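Local atomic coordinates of Atu0111 protein (Agrobacterium tumefaciens, PDB entry 2FSQ), a protein that is of unknown function but has an alpha-beta fold and belongs to the 2H clan, whose better-known members are phosphoesterases and RNA ligases. Residues 118-131 and 155-169. Residues are numbered along the deposited sequence; the frame is centred on the assembly and turned at random. Where two conformers were deposited one is given.
Sequences YRDRLSTFPTLPAF and IVALWRDTFADFFGY
Phe125 lies on Phe163 in an offset stack, centroids 4.3 Å apart; having CG anti to the backbone N (chi1 -162°) puts its ring against helix 150-167, among Thr162, Phe163 and Phe166. The same ring turns an edge to the face of Phe166, bringing CD1 of Phe125 3.7 Å from CD1 of Phe166, while the methyl CG2 of Thr162 touches CE1 of Phe125 at 3.4 Å. Further along, the Trp159 indole is sandwiched: CB of Leu128 sits over one face in a CH-pi contact, and Phe131 presents its edge to the other. Val156 CG2 in turn covers the centre of a face of the Phe131 ring.

Polar contacts are few: one in mid-helix and the rest at the C-terminal end. Trp159 NE1 donates to Pro129 O at 2.8 Å, nearly straight and in the plane of the indole, which fixes the direction of the N-H edge, while Leu128 and Phe131 on the two faces hold the plane. At the C-terminal end of the helix, Tyr118 OH donates to a lone pair of Phe167 O (2.7 Å) as its ring lies obliquely against Phe167. Arg121, its chain bent at chi3, points NE at Phe166 O (2.7 Å, 168°); a weak bond links its NH2 to Asp165 O.

Behind this layer, Phe163 and Phe167 pack on Val45 of strand 42-48, and Phe238 meets both Phe125 and Phe163. The last turn of helix 111-121 and the connection from it to strand 133-139 thus run along helix 150-167, joined mainly by an aromatic cluster of Phe125, Phe131, Trp159, Phe163 and Phe166. The guanidinium at carbonyls of the helix's last turn would also be expected to interact favourably with the negative end of the helix dipole.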
ATOM      1  N   TYR A 118     -14.388  -3.558  14.974  1.00 21.42           N
ATOM      2  CA  TYR A 118     -12.967  -3.787  15.035  1.00 21.58           C
ATOM      3  C   TYR A 118     -12.238  -2.973  16.110  1.00 22.46           C
ATOM      4  O   TYR A 118     -11.343  -3.502  16.778  1.00 23.03           O
ATOM      5  CB  TYR A 118     -12.356  -3.529  13.667  1.00 20.73           C
ATOM      6  CG  TYR A 118     -12.641  -4.613  12.657  1.00 19.73           C
ATOM      7  CD1 TYR A 118     -12.730  -5.955  13.029  1.00 19.20           C
ATOM      8  CD2 TYR A 118     -12.736  -4.299  11.310  1.00 19.08           C
ATOM      9  CE1 TYR A 118     -12.970  -6.948  12.089  1.00 19.46           C
ATOM     10  CE2 TYR A 118     -12.957  -5.282  10.356  1.00 18.72           C
ATOM     11  CZ  TYR A 118     -13.071  -6.595  10.751  1.00 18.75           C
ATOM     12  OH  TYR A 118     -13.256  -7.568   9.806  1.00 19.66           O
ATOM     13  N   ARG A 119     -12.592  -1.698  16.254  1.00 23.87           N
ATOM     14  CA  ARG A 119     -11.990  -0.867  17.311  1.00 25.96           C
ATOM     15  C   ARG A 119     -12.146  -1.545  18.674  1.00 26.61           C
ATOM     16  O   ARG A 119     -11.214  -1.550  19.489  1.00 27.29           O
ATOM     17  CB  ARG A 119     -12.603   0.536  17.330  1.00 26.29           C
ATOM     18  CG  ARG A 119     -11.886   1.511  18.267  1.00 28.76           C
ATOM     19  CD  ARG A 119     -12.825   2.604  18.742  1.00 32.08           C
ATOM     20  NE  ARG A 119     -12.936   3.738  17.819  1.00 33.44           N
ATOM     21  CZ  ARG A 119     -12.141   4.809  17.830  1.00 32.86           C
ATOM     22  NH1 ARG A 119     -11.141   4.903  18.699  1.00 33.32           N
ATOM     23  NH2 ARG A 119     -12.348   5.793  16.966  1.00 34.51           N
ATOM     24  N   ASP A 120     -13.319  -2.140  18.895  1.00 27.27           N
ATOM     25  CA  ASP A 120     -13.607  -2.886  20.116  1.00 27.50           C
ATOM     26  C   ASP A 120     -12.788  -4.170  20.201  1.00 27.40           C
ATOM     27  O   ASP A 120     -12.166  -4.448  21.218  1.00 27.43           O
ATOM     28  CB  ASP A 120     -15.103  -3.211  20.215  1.00 27.86           C
ATOM     29  CG  ASP A 120     -15.425  -4.127  21.389  1.00 29.67           C
ATOM     30  OD1 ASP A 120     -15.001  -3.824  22.529  1.00 32.17           O
ATOM     31  OD2 ASP A 120     -16.095  -5.154  21.167  1.00 31.91           O
ATOM     32  N   ARG A 121     -12.783  -4.949  19.123  1.00 25.72           N
ATOM     33  CA  ARG A 121     -12.057  -6.205  19.110  1.00 26.14           C
ATOM     34  C   ARG A 121     -10.569  -5.975  19.286  1.00 25.27           C
ATOM     35  O   ARG A 121      -9.899  -6.757  19.963  1.00 26.38           O
ATOM     36  CB  ARG A 121     -12.298  -6.953  17.800  1.00 25.87           C
ATOM     37  CG  ARG A 121     -13.633  -7.613  17.729  1.00 28.42           C
ATOM     38  CD  ARG A 121     -13.821  -8.296  16.393  1.00 28.28           C
ATOM     39  NE  ARG A 121     -13.022  -9.509  16.238  1.00 30.64           N
ATOM     40  CZ  ARG A 121     -13.274 -10.673  16.829  1.00 32.20           C
ATOM     41  NH1 ARG A 121     -14.294 -10.796  17.672  1.00 34.24           N
ATOM     42  NH2 ARG A 121     -12.488 -11.714  16.596  1.00 33.45           N
ATOM     43  N   LEU A 122     -10.059  -4.902  18.681  1.00 24.53           N
ATOM     44  CA  LEU A 122      -8.616  -4.615  18.704  1.00 24.42           C
ATOM     45  C   LEU A 122      -8.107  -4.005  20.013  1.00 24.96           C
ATOM     46  O   LEU A 122      -6.899  -3.767  20.159  1.00 24.74           O
ATOM     47  CB  LEU A 122      -8.223  -3.727  17.524  1.00 23.79           C
ATOM     48  CG  LEU A 122      -8.336  -4.402  16.147  1.00 21.90           C
ATOM     49  CD1 LEU A 122      -8.403  -3.345  15.052  1.00 20.96           C
ATOM     50  CD2 LEU A 122      -7.195  -5.400  15.924  1.00 20.64           C
ATOM     51  N   SER A 123      -9.017  -3.766  20.957  0.50 25.35           N
ATOM     52  CA  SER A 123      -8.651  -3.245  22.278  0.50 25.83           C
ATOM     53  C   SER A 123      -7.817  -4.227  23.101  0.50 25.84           C
ATOM     54  O   SER A 123      -7.128  -3.826  24.039  0.50 26.35           O
ATOM     55  CB  SER A 123      -9.905  -2.833  23.055  0.50 25.86           C
ATOM     56  OG  SER A 123     -10.405  -1.605  22.563  0.50 27.45           O
ATOM     57  N   THR A 124      -7.887  -5.507  22.749  1.00 25.54           N
ATOM     58  CA  THR A 124      -7.081  -6.544  23.397  1.00 25.62           C
ATOM     59  C   THR A 124      -5.962  -7.122  22.513  1.00 24.80           C
ATOM     60  O   THR A 124      -5.419  -8.195  22.820  1.00 25.31           O
ATOM     61  CB  THR A 124      -7.962  -7.699  23.911  1.00 26.05           C
ATOM     62  OG1 THR A 124      -8.678  -8.284  22.817  1.00 26.09           O
ATOM     63  CG2 THR A 124      -8.956  -7.202  24.970  1.00 27.13           C
ATOM     64  N   PHE A 125      -5.626  -6.430  21.421  1.00 23.80           N
ATOM     65  CA  PHE A 125      -4.500  -6.857  20.568  1.00 22.90           C
ATOM     66  C   PHE A 125      -3.202  -6.952  21.371  1.00 22.59           C
ATOM     67  O   PHE A 125      -2.875  -6.016  22.117  1.00 23.23           O
ATOM     68  CB  PHE A 125      -4.317  -5.900  19.394  1.00 22.79           C
ATOM     69  CG  PHE A 125      -3.512  -6.475  18.271  1.00 20.15           C
ATOM     70  CD1 PHE A 125      -4.088  -7.391  17.400  1.00 20.85           C
ATOM     71  CD2 PHE A 125      -2.184  -6.121  18.094  1.00 20.20           C
ATOM     72  CE1 PHE A 125      -3.360  -7.942  16.385  1.00 18.89           C
ATOM     73  CE2 PHE A 125      -1.439  -6.669  17.054  1.00 19.41           C
ATOM     74  CZ  PHE A 125      -2.030  -7.586  16.202  1.00 20.43           C
ATOM     75  N   PRO A 126      -2.464  -8.074  21.232  1.00 22.18           N
ATOM     76  CA  PRO A 126      -1.286  -8.266  22.079  1.00 21.78           C
ATOM     77  C   PRO A 126      -0.103  -7.399  21.662  1.00 21.95           C
ATOM     78  O   PRO A 126      -0.029  -6.936  20.527  1.00 21.40           O
ATOM     79  CB  PRO A 126      -0.950  -9.746  21.878  1.00 21.75           C
ATOM     80  CG  PRO A 126      -1.422 -10.047  20.476  1.00 21.53           C
ATOM     81  CD  PRO A 126      -2.685  -9.225  20.329  1.00 21.81           C
ATOM     82  N   THR A 127       0.818  -7.186  22.596  1.00 21.43           N
ATOM     83  CA  THR A 127       2.076  -6.525  22.296  1.00 21.57           C
ATOM     84  C   THR A 127       2.955  -7.491  21.513  1.00 21.24           C
ATOM     85  O   THR A 127       3.239  -8.603  21.980  1.00 22.77           O
ATOM     86  CB  THR A 127       2.765  -6.101  23.606  1.00 21.62           C
ATOM     87  OG1 THR A 127       1.924  -5.151  24.274  1.00 23.08           O
ATOM     88  CG2 THR A 127       4.135  -5.468  23.332  1.00 22.32           C
ATOM     89  N   LEU A 128       3.342  -7.082  20.305  1.00 19.67           N
ATOM     90  CA  LEU A 128       4.215  -7.884  19.461  1.00 19.11           C
ATOM     91  C   LEU A 128       5.508  -7.123  19.191  1.00 18.45           C
ATOM     92  O   LEU A 128       5.531  -5.900  19.309  1.00 18.46           O
ATOM     93  CB  LEU A 128       3.507  -8.260  18.158  1.00 19.05           C
ATOM     94  CG  LEU A 128       2.216  -9.059  18.327  1.00 19.65           C
ATOM     95  CD1 LEU A 128       1.501  -9.212  17.007  1.00 17.47           C
ATOM     96  CD2 LEU A 128       2.450 -10.420  18.949  1.00 20.63           C
ATOM     97  N   PRO A 129       6.600  -7.847  18.882  1.00 18.15           N
ATOM     98  CA  PRO A 129       7.870  -7.163  18.689  1.00 18.18           C
ATOM     99  C   PRO A 129       7.879  -6.219  17.491  1.00 17.21           C
ATOM    100  O   PRO A 129       7.180  -6.443  16.483  1.00 17.26           O
ATOM    101  CB  PRO A 129       8.856  -8.317  18.458  1.00 18.93           C
ATOM    102  CG  PRO A 129       8.195  -9.531  19.032  1.00 20.28           C
ATOM    103  CD  PRO A 129       6.740  -9.312  18.752  1.00 19.29           C
ATOM    104  N   ALA A 130       8.698  -5.182  17.591  1.00 16.82           N
ATOM    105  CA  ALA A 130       8.902  -4.272  16.477  1.00 16.30           C
ATOM    106  C   ALA A 130       9.631  -4.974  15.349  1.00 16.07           C
ATOM    107  O   ALA A 130      10.364  -5.948  15.554  1.00 16.28           O
ATOM    108  CB  ALA A 130       9.710  -3.065  16.934  1.00 17.62           C
ATOM    109  N   PHE A 131       9.408  -4.467  14.141  1.00 14.57           N
ATOM    110  CA  PHE A 131      10.074  -4.972  12.952  1.00 14.85           C
ATOM    111  C   PHE A 131      10.627  -3.810  12.139  1.00 14.62           C
ATOM    112  O   PHE A 131      10.137  -2.680  12.232  1.00 16.23           O
ATOM    113  CB  PHE A 131       9.108  -5.812  12.103  1.00 14.74           C
ATOM    114  CG  PHE A 131       7.813  -5.102  11.755  1.00 15.21           C
ATOM    115  CD1 PHE A 131       7.719  -4.266  10.634  1.00 14.85           C
ATOM    116  CD2 PHE A 131       6.679  -5.283  12.546  1.00 15.48           C
ATOM    117  CE1 PHE A 131       6.498  -3.627  10.315  1.00 15.37           C
ATOM    118  CE2 PHE A 131       5.475  -4.661  12.233  1.00 16.44           C
ATOM    119  CZ  PHE A 131       5.390  -3.823  11.121  1.00 15.29           C
ATOM    120  N   ILE A 155       8.664 -11.748  12.038  1.00 14.68           N
ATOM    121  CA  ILE A 155       7.936 -10.898  12.961  1.00 15.09           C
ATOM    122  C   ILE A 155       6.691 -10.274  12.320  1.00 15.43           C
ATOM    123  O   ILE A 155       5.598 -10.328  12.891  1.00 14.59           O
ATOM    124  CB  ILE A 155       8.863  -9.801  13.529  1.00 15.13           C
ATOM    125  CG1 ILE A 155       9.977 -10.434  14.363  1.00 16.70           C
ATOM    126  CG2 ILE A 155       8.069  -8.789  14.372  1.00 14.92           C
ATOM    127  CD1 ILE A 155      11.079  -9.475  14.719  1.00 18.29           C
ATOM    128  N   VAL A 156       6.841  -9.705  11.133  1.00 14.22           N
ATOM    129  CA  VAL A 156       5.680  -9.074  10.503  1.00 14.73           C
ATOM    130  C   VAL A 156       4.641 -10.132  10.118  1.00 14.54           C
ATOM    131  O   VAL A 156       3.449  -9.861  10.170  1.00 14.98           O
ATOM    132  CB  VAL A 156       6.069  -8.071   9.359  1.00 14.38           C
ATOM    133  CG1 VAL A 156       6.612  -8.769   8.129  1.00 14.19           C
ATOM    134  CG2 VAL A 156       4.887  -7.155   9.018  1.00 15.38           C
ATOM    135  N   ALA A 157       5.080 -11.352   9.801  1.00 14.26           N
ATOM    136  CA  ALA A 157       4.111 -12.413   9.508  1.00 14.92           C
ATOM    137  C   ALA A 157       3.293 -12.729  10.762  1.00 15.44           C
ATOM    138  O   ALA A 157       2.104 -13.052  10.675  1.00 15.39           O
ATOM    139  CB  ALA A 157       4.812 -13.665   9.007  1.00 15.86           C
ATOM    140  N   LEU A 158       3.934 -12.653  11.932  1.00 15.64           N
ATOM    141  CA  LEU A 158       3.208 -12.880  13.191  1.00 16.55           C
ATOM    142  C   LEU A 158       2.160 -11.792  13.419  1.00 16.41           C
ATOM    143  O   LEU A 158       1.043 -12.084  13.830  1.00 15.97           O
ATOM    144  CB  LEU A 158       4.167 -12.983  14.390  1.00 17.04           C
ATOM    145  CG  LEU A 158       3.531 -13.005  15.783  1.00 17.80           C
ATOM    146  CD1 LEU A 158       2.636 -14.228  15.966  1.00 21.54           C
ATOM    147  CD2 LEU A 158       4.623 -12.984  16.835  1.00 18.09           C
ATOM    148  N   TRP A 159       2.521 -10.535  13.180  1.00 15.58           N
ATOM    149  CA  TRP A 159       1.534  -9.466  13.236  1.00 14.55           C
ATOM    150  C   TRP A 159       0.334  -9.774  12.347  1.00 15.11           C
ATOM    151  O   TRP A 159      -0.805  -9.635  12.773  1.00 14.99           O
ATOM    152  CB  TRP A 159       2.152  -8.143  12.790  1.00 14.95           C
ATOM    153  CG  TRP A 159       2.973  -7.419  13.833  1.00 13.53           C
ATOM    154  CD1 TRP A 159       4.278  -7.663  14.181  1.00 14.80           C
ATOM    155  CD2 TRP A 159       2.549  -6.308  14.627  1.00 15.68           C
ATOM    156  NE1 TRP A 159       4.688  -6.765  15.155  1.00 15.57           N
ATOM    157  CE2 TRP A 159       3.642  -5.926  15.445  1.00 14.26           C
ATOM    158  CE3 TRP A 159       1.346  -5.604  14.739  1.00 16.00           C
ATOM    159  CZ2 TRP A 159       3.566  -4.855  16.342  1.00 15.98           C
ATOM    160  CZ3 TRP A 159       1.271  -4.532  15.629  1.00 15.99           C
ATOM    161  CH2 TRP A 159       2.369  -4.189  16.442  1.00 14.68           C
ATOM    162  N   ARG A 160       0.589 -10.181  11.110  1.00 13.74           N
ATOM    163  CA  ARG A 160      -0.496 -10.419  10.153  1.00 13.62           C
ATOM    164  C   ARG A 160      -1.345 -11.610  10.544  1.00 14.98           C
ATOM    165  O   ARG A 160      -2.560 -11.551  10.428  1.00 14.82           O
ATOM    166  CB  ARG A 160       0.055 -10.567   8.733  1.00 13.59           C
ATOM    167  CG  ARG A 160       0.401  -9.209   8.135  1.00 13.39           C
ATOM    168  CD  ARG A 160       1.089  -9.304   6.775  1.00 11.91           C
ATOM    169  NE  ARG A 160       0.382 -10.226   5.883  1.00 10.38           N
ATOM    170  CZ  ARG A 160      -0.709  -9.915   5.188  1.00 10.45           C
ATOM    171  NH1 ARG A 160      -1.245  -8.698   5.273  1.00 11.81           N
ATOM    172  NH2 ARG A 160      -1.284 -10.844   4.429  1.00 11.31           N
ATOM    173  N   ASP A 161      -0.718 -12.678  11.018  1.00 14.67           N
ATOM    174  CA  ASP A 161      -1.497 -13.839  11.446  1.00 16.29           C
ATOM    175  C   ASP A 161      -2.386 -13.451  12.622  1.00 16.70           C
ATOM    176  O   ASP A 161      -3.535 -13.896  12.737  1.00 17.70           O
ATOM    177  CB  ASP A 161      -0.584 -14.989  11.873  1.00 16.44           C
ATOM    178  CG  ASP A 161       0.063 -15.702  10.698  1.00 18.62           C
ATOM    179  OD1 ASP A 161      -0.392 -15.506   9.547  1.00 19.98           O
ATOM    180  OD2 ASP A 161       1.045 -16.454  10.933  1.00 22.08           O
ATOM    181  N   THR A 162      -1.854 -12.615  13.508  1.00 16.03           N
ATOM    182  CA  THR A 162      -2.627 -12.194  14.657  1.00 16.86           C
ATOM    183  C   THR A 162      -3.777 -11.288  14.199  1.00 16.86           C
ATOM    184  O   THR A 162      -4.911 -11.438  14.654  1.00 17.12           O
ATOM    185  CB  THR A 162      -1.724 -11.497  15.715  1.00 16.54           C
ATOM    186  OG1 THR A 162      -0.599 -12.339  16.010  1.00 18.45           O
ATOM    187  CG2 THR A 162      -2.496 -11.213  17.021  1.00 17.84           C
ATOM    188  N   PHE A 163      -3.508 -10.372  13.266  1.00 16.07           N
ATOM    189  CA  PHE A 163      -4.585  -9.554  12.728  1.00 16.12           C
ATOM    190  C   PHE A 163      -5.676 -10.372  12.064  1.00 16.59           C
ATOM    191  O   PHE A 163      -6.847 -10.013  12.172  1.00 16.17           O
ATOM    192  CB  PHE A 163      -4.070  -8.501  11.747  1.00 15.55           C
ATOM    193  CG  PHE A 163      -3.469  -7.283  12.422  1.00 15.07           C
ATOM    194  CD1 PHE A 163      -4.182  -6.559  13.386  1.00 16.53           C
ATOM    195  CD2 PHE A 163      -2.212  -6.845  12.065  1.00 14.21           C
ATOM    196  CE1 PHE A 163      -3.610  -5.428  13.987  1.00 17.02           C
ATOM    197  CE2 PHE A 163      -1.643  -5.734  12.638  1.00 15.17           C
ATOM    198  CZ  PHE A 163      -2.326  -5.027  13.613  1.00 15.91           C
ATOM    199  N   ALA A 164      -5.303 -11.454  11.386  1.00 16.55           N
ATOM    200  CA  ALA A 164      -6.305 -12.298  10.728  1.00 17.71           C
ATOM    201  C   ALA A 164      -7.279 -12.845  11.759  1.00 18.46           C
ATOM    202  O   ALA A 164      -8.474 -12.910  11.508  1.00 18.20           O
ATOM    203  CB  ALA A 164      -5.639 -13.428   9.950  1.00 18.06           C
ATOM    204  N   ASP A 165      -6.772 -13.217  12.933  1.00 18.51           N
ATOM    205  CA  ASP A 165      -7.643 -13.680  14.016  1.00 20.38           C
ATOM    206  C   ASP A 165      -8.604 -12.592  14.485  1.00 20.46           C
ATOM    207  O   ASP A 165      -9.787 -12.846  14.692  1.00 21.55           O
ATOM    208  CB  ASP A 165      -6.810 -14.186  15.196  1.00 21.16           C
ATOM    209  CG  ASP A 165      -6.106 -15.489  14.899  1.00 24.72           C
ATOM    210  OD1 ASP A 165      -6.537 -16.219  13.979  1.00 28.50           O
ATOM    211  OD2 ASP A 165      -5.105 -15.789  15.594  1.00 29.86           O
ATOM    212  N   PHE A 166      -8.094 -11.376  14.676  1.00 19.16           N
ATOM    213  CA  PHE A 166      -8.948 -10.261  15.103  1.00 18.73           C
ATOM    214  C   PHE A 166      -9.946  -9.790  14.046  1.00 18.76           C
ATOM    215  O   PHE A 166     -11.090  -9.461  14.344  1.00 19.58           O
ATOM    216  CB  PHE A 166      -8.086  -9.091  15.609  1.00 19.39           C
ATOM    217  CG  PHE A 166      -7.560  -9.298  17.012  1.00 19.37           C
ATOM    218  CD1 PHE A 166      -6.499 -10.163  17.258  1.00 21.13           C
ATOM    219  CD2 PHE A 166      -8.152  -8.644  18.085  1.00 21.65           C
ATOM    220  CE1 PHE A 166      -6.012 -10.352  18.550  1.00 21.60           C
ATOM    221  CE2 PHE A 166      -7.668  -8.831  19.385  1.00 21.88           C
ATOM    222  CZ  PHE A 166      -6.615  -9.688  19.614  1.00 22.11           C
ATOM    223  N   PHE A 167      -9.506  -9.756  12.796  1.00 16.67           N
ATOM    224  CA  PHE A 167     -10.367  -9.285  11.712  1.00 16.58           C
ATOM    225  C   PHE A 167     -11.357 -10.349  11.248  1.00 16.67           C
ATOM    226  O   PHE A 167     -12.408 -10.013  10.698  1.00 17.90           O
ATOM    227  CB  PHE A 167      -9.515  -8.764  10.549  1.00 16.13           C
ATOM    228  CG  PHE A 167      -9.049  -7.348  10.735  1.00 15.90           C
ATOM    229  CD1 PHE A 167      -9.692  -6.313  10.070  1.00 16.61           C
ATOM    230  CD2 PHE A 167      -7.968  -7.040  11.575  1.00 15.80           C
ATOM    231  CE1 PHE A 167      -9.283  -4.983  10.224  1.00 17.04           C
ATOM    232  CE2 PHE A 167      -7.552  -5.707  11.733  1.00 16.83           C
ATOM    233  CZ  PHE A 167      -8.214  -4.683  11.059  1.00 15.79           C
ATOM    234  N   GLY A 168     -11.004 -11.616  11.463  1.00 16.10           N
ATOM    235  CA  GLY A 168     -11.897 -12.741  11.178  1.00 16.54           C
ATOM    236  C   GLY A 168     -11.991 -13.123   9.712  1.00 16.17           C
ATOM    237  O   GLY A 168     -12.982 -13.708   9.284  1.00 17.10           O
ATOM    238  N   TYR A 169     -10.942 -12.832   8.945  1.00 15.26           N
ATOM    239  CA  TYR A 169     -10.817 -13.319   7.576  1.00 14.17           C
ATOM    240  C   TYR A 169      -9.353 -13.308   7.200  1.00 14.13           C
ATOM    241  O   TYR A 169      -8.520 -12.701   7.893  1.00 14.23           O
ATOM    242  CB  TYR A 169     -11.606 -12.455   6.568  1.00 13.81           C
ATOM    243  CG  TYR A 169     -11.182 -10.996   6.567  1.00 13.43           C
ATOM    244  CD1 TYR A 169     -10.010 -10.579   5.922  1.00 12.92           C
ATOM    245  CD2 TYR A 169     -11.944 -10.037   7.204  1.00 12.58           C
ATOM    246  CE1 TYR A 169      -9.625  -9.238   5.927  1.00 12.85           C
ATOM    247  CE2 TYR A 169     -11.569  -8.712   7.214  1.00 12.50           C
ATOM    248  CZ  TYR A 169     -10.416  -8.317   6.569  1.00 12.37           C
ATOM    249  OH  TYR A 169     -10.076  -6.994   6.609  1.00 12.64           O
TER